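Local coordinates for protein putative 5-carboxymethyl-2-hydroxymuconate isomerase (PDB 3E6Q) that probably acts as a 5-carboxymethyl-2-hydroxymuconate delta-isomerase and assembles as a trimer, at residues V78-G92 / E118-R132. Sequence-based numbering, arbitrary orientation. Where two conformers were deposited one is given.
Sequences VERAYLHACLSILDG and EEGVQVSVEVREMER. With FMT (formic acid), chain P.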
# COMPACT_ATOMS: atom_id res chain seq x y z
N VAL A 78 18.13 18.88 -1.59
CA VAL A 78 18.55 18.59 -0.22
C VAL A 78 18.39 17.09 -0.08
O VAL A 78 17.36 16.56 -0.49
CB VAL A 78 17.60 19.31 0.80
CG1 VAL A 78 17.94 18.94 2.25
CG2 VAL A 78 17.65 20.81 0.58
N GLU A 79 19.40 16.41 0.44
CA GLU A 79 19.31 14.97 0.70
C GLU A 79 18.46 14.75 1.94
O GLU A 79 18.74 15.31 3.03
CB GLU A 79 20.72 14.41 0.97
CG GLU A 79 21.69 14.58 -0.19
CD GLU A 79 21.40 13.64 -1.36
OE1 GLU A 79 20.71 12.62 -1.18
OE2 GLU A 79 21.91 13.92 -2.46
N ARG A 80 17.44 13.92 1.79
CA ARG A 80 16.49 13.69 2.87
C ARG A 80 16.11 12.23 2.91
O ARG A 80 16.05 11.58 1.87
CB ARG A 80 15.22 14.51 2.62
CG ARG A 80 15.43 16.01 2.67
CD ARG A 80 14.17 16.72 2.20
NE ARG A 80 14.27 18.16 2.43
CZ ARG A 80 13.61 19.09 1.72
NH1 ARG A 80 12.89 18.74 0.69
NH2 ARG A 80 13.75 20.37 2.01
N ALA A 81 15.83 11.77 4.11
CA ALA A 81 15.38 10.39 4.36
C ALA A 81 14.12 10.46 5.20
O ALA A 81 13.90 11.42 5.95
CB ALA A 81 16.43 9.58 5.10
N TYR A 82 13.25 9.46 5.04
CA TYR A 82 12.04 9.40 5.79
C TYR A 82 11.65 7.94 6.05
O TYR A 82 12.16 7.02 5.40
CB TYR A 82 10.88 10.20 5.17
CG TYR A 82 10.37 9.71 3.86
CD1 TYR A 82 9.49 8.63 3.76
CD2 TYR A 82 10.76 10.39 2.68
CE1 TYR A 82 9.00 8.21 2.50
CE2 TYR A 82 10.30 9.94 1.40
CZ TYR A 82 9.42 8.85 1.35
OH TYR A 82 8.95 8.43 0.14
N LEU A 83 10.82 7.78 7.08
CA LEU A 83 10.37 6.49 7.60
C LEU A 83 8.87 6.62 7.91
O LEU A 83 8.42 7.55 8.60
CB LEU A 83 11.16 6.15 8.87
CG LEU A 83 10.89 4.85 9.62
CD1 LEU A 83 11.09 3.61 8.75
CD2 LEU A 83 11.79 4.79 10.89
N HIS A 84 8.10 5.68 7.38
CA HIS A 84 6.62 5.68 7.50
C HIS A 84 6.07 4.29 7.79
O HIS A 84 6.56 3.29 7.25
CB HIS A 84 6.00 6.24 6.23
CG HIS A 84 4.51 6.26 6.25
ND1 HIS A 84 3.78 7.13 7.06
CD2 HIS A 84 3.61 5.52 5.57
CE1 HIS A 84 2.49 6.91 6.86
NE2 HIS A 84 2.35 5.92 5.98
N ALA A 85 5.04 4.24 8.63
CA ALA A 85 4.32 3.01 8.85
C ALA A 85 2.83 3.24 8.65
O ALA A 85 2.30 4.31 8.91
CB ALA A 85 4.57 2.48 10.24
N CYS A 86 2.17 2.19 8.19
CA CYS A 86 0.71 2.18 8.05
C CYS A 86 0.23 0.93 8.78
O CYS A 86 0.55 -0.22 8.40
CB CYS A 86 0.32 2.15 6.57
SG CYS A 86 -1.49 2.22 6.41
N LEU A 87 -0.44 1.15 9.90
CA LEU A 87 -1.07 0.10 10.68
C LEU A 87 -2.53 -0.00 10.26
O LEU A 87 -3.29 0.99 10.35
CB LEU A 87 -1.02 0.40 12.19
CG LEU A 87 -1.65 -0.67 13.09
CD1 LEU A 87 -0.83 -1.98 13.09
CD2 LEU A 87 -1.87 -0.13 14.54
N SER A 88 -2.92 -1.19 9.82
CA SER A 88 -4.33 -1.44 9.44
C SER A 88 -4.97 -2.38 10.42
O SER A 88 -4.51 -3.53 10.61
CB SER A 88 -4.39 -2.07 8.03
OG SER A 88 -3.91 -1.19 7.02
N ILE A 89 -6.05 -1.88 11.04
CA ILE A 89 -6.84 -2.65 12.00
C ILE A 89 -8.28 -2.76 11.53
O ILE A 89 -8.70 -2.02 10.64
CB ILE A 89 -6.75 -2.03 13.42
CG1 ILE A 89 -7.52 -0.71 13.51
CG2 ILE A 89 -5.30 -2.02 13.97
CD1 ILE A 89 -7.68 -0.14 14.93
N LEU A 90 -9.07 -3.64 12.15
CA LEU A 90 -10.48 -3.75 11.83
C LEU A 90 -11.21 -2.49 12.30
O LEU A 90 -10.87 -1.91 13.35
CB LEU A 90 -11.12 -4.98 12.42
CG LEU A 90 -10.56 -6.28 11.87
CD1 LEU A 90 -11.05 -7.53 12.61
CD2 LEU A 90 -10.83 -6.36 10.37
N ASP A 91 -12.18 -2.07 11.51
CA ASP A 91 -13.03 -0.97 11.94
C ASP A 91 -13.79 -1.30 13.23
O ASP A 91 -13.95 -2.47 13.60
CB ASP A 91 -14.04 -0.55 10.83
CG ASP A 91 -14.98 -1.69 10.35
OD1 ASP A 91 -14.87 -2.85 10.75
OD2 ASP A 91 -15.86 -1.41 9.50
N GLY A 92 -14.19 -0.23 13.90
CA GLY A 92 -15.10 -0.27 15.04
C GLY A 92 -14.48 0.17 16.35
O GLY A 92 -15.22 0.34 17.34
N GLU A 118 20.84 14.81 4.79
CA GLU A 118 21.65 15.88 5.35
C GLU A 118 20.91 16.66 6.41
O GLU A 118 21.42 17.67 6.92
CB GLU A 118 22.18 16.82 4.23
CG GLU A 118 21.12 17.68 3.58
CD GLU A 118 21.68 18.49 2.40
OE1 GLU A 118 22.15 19.63 2.67
OE2 GLU A 118 21.71 17.96 1.25
N GLU A 119 19.68 16.24 6.73
CA GLU A 119 18.92 16.89 7.78
C GLU A 119 18.14 15.88 8.61
O GLU A 119 18.48 14.72 8.61
CB GLU A 119 18.08 17.99 7.20
CG GLU A 119 17.06 17.56 6.27
CD GLU A 119 16.33 18.74 5.58
OE1 GLU A 119 16.87 19.87 5.46
OE2 GLU A 119 15.22 18.48 5.09
N GLY A 120 17.19 16.36 9.41
CA GLY A 120 16.39 15.47 10.31
C GLY A 120 15.58 14.47 9.50
O GLY A 120 15.43 14.66 8.28
N VAL A 121 15.09 13.42 10.15
CA VAL A 121 14.38 12.35 9.46
C VAL A 121 12.92 12.45 9.95
O VAL A 121 12.66 12.31 11.15
CB VAL A 121 14.95 10.97 9.78
CG1 VAL A 121 14.01 9.84 9.26
CG2 VAL A 121 16.43 10.80 9.27
N GLN A 122 12.00 12.65 9.03
CA GLN A 122 10.58 12.62 9.35
C GLN A 122 10.11 11.16 9.51
O GLN A 122 10.27 10.33 8.60
CB GLN A 122 9.74 13.30 8.30
CG GLN A 122 9.90 14.80 8.21
CD GLN A 122 8.80 15.48 7.38
OE1 GLN A 122 7.73 14.93 7.13
NE2 GLN A 122 9.09 16.73 6.98
N VAL A 123 9.49 10.89 10.64
CA VAL A 123 8.89 9.58 10.99
C VAL A 123 7.41 9.80 11.09
O VAL A 123 6.94 10.77 11.74
CB VAL A 123 9.47 9.00 12.31
CG1 VAL A 123 8.79 7.64 12.68
CG2 VAL A 123 11.01 8.91 12.22
N SER A 124 6.61 8.94 10.45
CA SER A 124 5.14 9.06 10.58
C SER A 124 4.50 7.69 10.68
O SER A 124 5.03 6.70 10.19
CB SER A 124 4.49 9.82 9.40
OG SER A 124 4.93 9.32 8.14
N VAL A 125 3.32 7.67 11.28
CA VAL A 125 2.51 6.46 11.39
C VAL A 125 1.04 6.83 11.14
O VAL A 125 0.51 7.72 11.84
CB VAL A 125 2.64 5.78 12.78
CG1 VAL A 125 1.81 4.51 12.88
CG2 VAL A 125 4.09 5.48 13.14
N GLU A 126 0.41 6.14 10.18
CA GLU A 126 -1.02 6.24 9.93
C GLU A 126 -1.62 5.02 10.60
O GLU A 126 -1.04 3.93 10.51
CB GLU A 126 -1.34 6.18 8.44
CG GLU A 126 -2.77 6.01 8.20
CD GLU A 126 -3.22 6.08 6.74
OE1 GLU A 126 -2.41 5.96 5.78
OE2 GLU A 126 -4.45 6.19 6.63
N VAL A 127 -2.76 5.19 11.25
CA VAL A 127 -3.59 4.05 11.67
C VAL A 127 -4.90 4.10 10.83
O VAL A 127 -5.60 5.12 10.84
CB VAL A 127 -3.92 4.13 13.16
CG1 VAL A 127 -4.78 2.91 13.56
CG2 VAL A 127 -2.64 4.22 14.01
N ARG A 128 -5.12 3.10 10.02
CA ARG A 128 -6.29 3.02 9.16
C ARG A 128 -7.18 1.81 9.49
O ARG A 128 -6.75 0.89 10.19
CB ARG A 128 -5.92 2.99 7.69
CG ARG A 128 -5.09 1.77 7.26
CD ARG A 128 -4.86 1.74 5.77
NE ARG A 128 -6.12 1.55 5.03
CZ ARG A 128 -6.63 0.35 4.71
NH1 ARG A 128 -6.00 -0.76 5.03
NH2 ARG A 128 -7.78 0.27 4.06
N GLU A 129 -8.40 1.84 9.00
CA GLU A 129 -9.39 0.83 9.33
C GLU A 129 -9.81 0.02 8.07
O GLU A 129 -10.01 0.59 6.99
CB GLU A 129 -10.62 1.50 9.87
CG GLU A 129 -10.41 2.20 11.17
CD GLU A 129 -11.71 2.83 11.69
OE1 GLU A 129 -12.29 3.72 11.00
OE2 GLU A 129 -12.20 2.40 12.72
N MSE A 130 -9.96 -1.29 8.27
CA MSE A 130 -10.44 -2.21 7.28
C MSE A 130 -11.87 -2.61 7.62
O MSE A 130 -12.21 -2.74 8.79
CB MSE A 130 -9.57 -3.47 7.30
CG MSE A 130 -8.08 -3.17 7.13
SE MSE A 130 -7.03 -4.78 6.92
CE MSE A 130 -7.25 -5.48 8.75
N GLU A 131 -12.70 -2.76 6.60
CA GLU A 131 -14.13 -3.09 6.83
C GLU A 131 -14.21 -4.52 7.30
O GLU A 131 -13.96 -5.43 6.54
CB GLU A 131 -14.94 -2.94 5.55
CG GLU A 131 -16.41 -3.28 5.81
CD GLU A 131 -17.20 -3.46 4.57
OE1 GLU A 131 -16.64 -3.50 3.47
OE2 GLU A 131 -18.44 -3.56 4.73
N ARG A 132 -14.61 -4.73 8.54
CA ARG A 132 -14.58 -6.09 9.06
C ARG A 132 -15.68 -6.94 8.42
O ARG A 132 -15.47 -8.14 8.26
CB ARG A 132 -14.63 -6.13 10.55
CG ARG A 132 -15.91 -5.67 11.16
CD ARG A 132 -15.73 -5.60 12.71
NE ARG A 132 -17.00 -5.26 13.34
CZ ARG A 132 -17.57 -4.06 13.34
NH1 ARG A 132 -17.01 -2.99 12.81
NH2 ARG A 132 -18.75 -3.92 13.94
C FMT P . 0.11 5.57 3.91
O1 FMT P . -0.04 5.13 5.02
O2 FMT P . 0.97 5.06 3.16
O HOH W 1 15.33 21.68 4.05
O HOH W 2 12.76 13.92 6.45
O HOH W 3 16.98 13.55 6.14
O HOH W 4 7.40 9.97 7.11
O HOH W 5 -11.06 0.66 14.43
O HOH W 6 -14.19 2.83 14.28
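Strands 82-90 and 121-130 lie side by side as parallel neighbours in the four-stranded mixed sheet, joined by a crossover through helix 95-112. Regular backbone bonds from Leu-83 N to Asp-91 N zip them together, and Ala-85, Leu-87, Val-123 and Val-125, small or branched and apolar, present the face on which this helix packs through Leu-105 and Leu-109. The other face, with His-84, Ser-124, Ser-88 and Arg-128, is largely polar. His-84 extends from it with CG opposite the backbone N (chi1 179°) and turns its ring edge to Ser-124, ND1 lying 2.7 Å from OG, while NE2 gives a nearly straight bond (170°) to O1 of a formic acid probably taken from the crystallisation liquor. Ser-124 OG also meets His-24 of the second subunit. Further along, a bend at chi3 (-66°) folds Arg-128 back and sets NH1 2.9 Å from Ser-88 OG, near the guanidinium plane; its NH2 pairs with Glu-126 of the third subunit. Salt bridges close both ends: Arg-80 NE sits 2.8 Å from Glu-119 OE2, above the carboxylate plane, and Asp-91 OD1 3.0 Å from Arg-132 NH1. Along the other edge, residues 121-125 form an antiparallel ladder with the second subunit, consistent with the beta-alpha-beta units and intersubunit sheets of the trimeric tautomerase superfamily.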